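Local coordinates for protein putative alpha-L-fucosidase (Bacteroides thetaiotaomicron, PDB 3EYP) that probably hydrolyses alpha-L-fucosyl linkages, as a member of the glycosyl hydrolase 29 family, at residues P345-M348 with N354-F357. Residues are numbered along the deposited sequence; the frame is centred on the assembly and turned at random.
Sequences PEKM and NTYF
Phe357 meets Met348 and Pro345, both from the 3-10 segment 345-348. Met348 runs alongside Phe357, the two side chains pointing the same way. Its CG lies 3.6 Å from Phe357 CB. The thioether then bends at chi3 (-92°), which brings the methyl back to the ring, with Met348 CE 3.6 Å from Phe357 CD2. Met348 SD is 5.2 Å from the centroid of the Phe357 ring, an oblique Met-aromatic contact. Pro345 reaches the other ortho carbon, with its N 3.7 Å from Phe357 CD1. With CG anti to the backbone N (chi1 169°), the Phe357 ring reaches out to both residues.

Lys347 packs with its aliphatic part. Its CB touches the peptide between Tyr356 and Phe357, 3.6 Å from Tyr356 C. Farther out, the Lys347 and Thr355 side chains cross at about a right angle, with Lys347 CD 4.1 Å from Thr355 CB. The ammonium end leads away and is hydrogen-bonded to Ser344 OG and Ala341 O. No hydrogen bond joins the two segments, so apolar packing carries the contact. Thr355 OG1 is instead hydrogen-bonded to Asp350, in the intervening loop.

The 3-10 segment carries an i to i+3 hydrogen bond, Met348 N to Pro345 O, 3.2 Å. Backbone hydrogen bonds pair Met348 with Phe451 and Phe357 with Ile448, which ties both segments to strand 447-454. Pro345 and Met348 also touch Ile368 of strand 366-372, in a second antiparallel sheet. Pro345, Met348 and Phe357 thus pack between strands of the two sheets, consistent with the beta-sandwich of an F5/8 type C domain.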
loop_
_atom_site.group_PDB
_atom_site.type_symbol
_atom_site.label_atom_id
_atom_site.label_comp_id
_atom_site.label_asym_id
_atom_site.label_seq_id
_atom_site.Cartn_x
_atom_site.Cartn_y
_atom_site.Cartn_z
ATOM N N PRO A 345 -6.240 20.933 -20.893
ATOM C CA PRO A 345 -5.167 19.951 -20.749
ATOM C C PRO A 345 -3.988 20.489 -20.014
ATOM O O PRO A 345 -3.157 19.732 -19.502
ATOM C CB PRO A 345 -4.772 19.612 -22.195
ATOM C CG PRO A 345 -5.215 20.745 -23.007
ATOM C CD PRO A 345 -6.384 21.399 -22.282
ATOM N N GLU A 346 -3.915 21.807 -19.941
ATOM C CA GLU A 346 -2.829 22.437 -19.183
ATOM C C GLU A 346 -2.904 22.086 -17.683
ATOM O O GLU A 346 -1.918 22.146 -16.962
ATOM C CB GLU A 346 -2.821 23.966 -19.340
ATOM C CG GLU A 346 -2.269 24.396 -20.677
ATOM C CD GLU A 346 -3.343 24.474 -21.734
ATOM O OE1 GLU A 346 -4.514 24.174 -21.379
ATOM O OE2 GLU A 346 -3.005 24.831 -22.909
ATOM N N LYS A 347 -4.086 21.708 -17.238
ATOM C CA LYS A 347 -4.252 21.318 -15.836
ATOM C C LYS A 347 -3.358 20.127 -15.423
ATOM O O LYS A 347 -2.946 20.049 -14.279
ATOM C CB LYS A 347 -5.702 21.012 -15.529
ATOM C CG LYS A 347 -6.538 22.154 -15.867
ATOM C CD LYS A 347 -6.170 23.370 -15.061
ATOM C CE LYS A 347 -7.326 24.351 -15.047
ATOM N NZ LYS A 347 -7.196 25.304 -16.157
ATOM N N MET A 348 -3.051 19.248 -16.373
ATOM C CA MET A 348 -2.287 18.007 -16.099
ATOM C C MET A 348 -0.860 18.336 -15.663
ATOM O O MET A 348 -0.065 17.470 -15.189
ATOM C CB MET A 348 -2.241 17.101 -17.350
ATOM C CG MET A 348 -3.611 16.375 -17.703
ATOM S SD MET A 348 -3.569 15.170 -19.076
ATOM C CE MET A 348 -4.009 16.149 -20.559
ATOM N N ASN A 354 -6.087 19.425 -6.918
ATOM C CA ASN A 354 -7.524 19.280 -7.234
ATOM C C ASN A 354 -7.966 19.486 -8.685
ATOM O O ASN A 354 -9.077 19.132 -9.055
ATOM C CB ASN A 354 -8.323 20.227 -6.364
ATOM C CG ASN A 354 -8.200 19.897 -4.879
ATOM O OD1 ASN A 354 -8.036 20.814 -4.043
ATOM N ND2 ASN A 354 -8.254 18.592 -4.538
ATOM N N THR A 355 -7.113 20.079 -9.501
ATOM C CA THR A 355 -7.477 20.327 -10.910
ATOM C C THR A 355 -7.192 19.116 -11.793
ATOM O O THR A 355 -6.381 18.252 -11.474
ATOM C CB THR A 355 -6.726 21.500 -11.473
ATOM O OG1 THR A 355 -5.332 21.246 -11.351
ATOM C CG2 THR A 355 -7.074 22.764 -10.678
ATOM N N TYR A 356 -7.904 19.086 -12.904
ATOM C CA TYR A 356 -7.700 18.058 -13.921
ATOM C C TYR A 356 -8.170 18.442 -15.294
ATOM O O TYR A 356 -9.059 19.263 -15.443
ATOM C CB TYR A 356 -8.411 16.784 -13.473
ATOM C CG TYR A 356 -9.842 16.938 -13.077
ATOM C CD1 TYR A 356 -10.849 16.616 -13.968
ATOM C CD2 TYR A 356 -10.202 17.359 -11.813
ATOM C CE1 TYR A 356 -12.148 16.692 -13.628
ATOM C CE2 TYR A 356 -11.542 17.443 -11.459
ATOM C CZ TYR A 356 -12.497 17.121 -12.402
ATOM O OH TYR A 356 -13.824 17.190 -12.137
ATOM N N PHE A 357 -7.525 17.829 -16.287
ATOM C CA PHE A 357 -8.058 17.728 -17.649
ATOM C C PHE A 357 -9.298 16.832 -17.714
ATOM O O PHE A 357 -9.349 15.772 -17.092
ATOM C CB PHE A 357 -7.004 17.186 -18.612
ATOM C CG PHE A 357 -7.563 16.806 -19.953
ATOM C CD1 PHE A 357 -8.157 17.773 -20.771
ATOM C CD2 PHE A 357 -7.570 15.475 -20.368
ATOM C CE1 PHE A 357 -8.692 17.413 -21.974
ATOM C CE2 PHE A 357 -8.110 15.112 -21.540
ATOM C CZ PHE A 357 -8.677 16.072 -22.366
#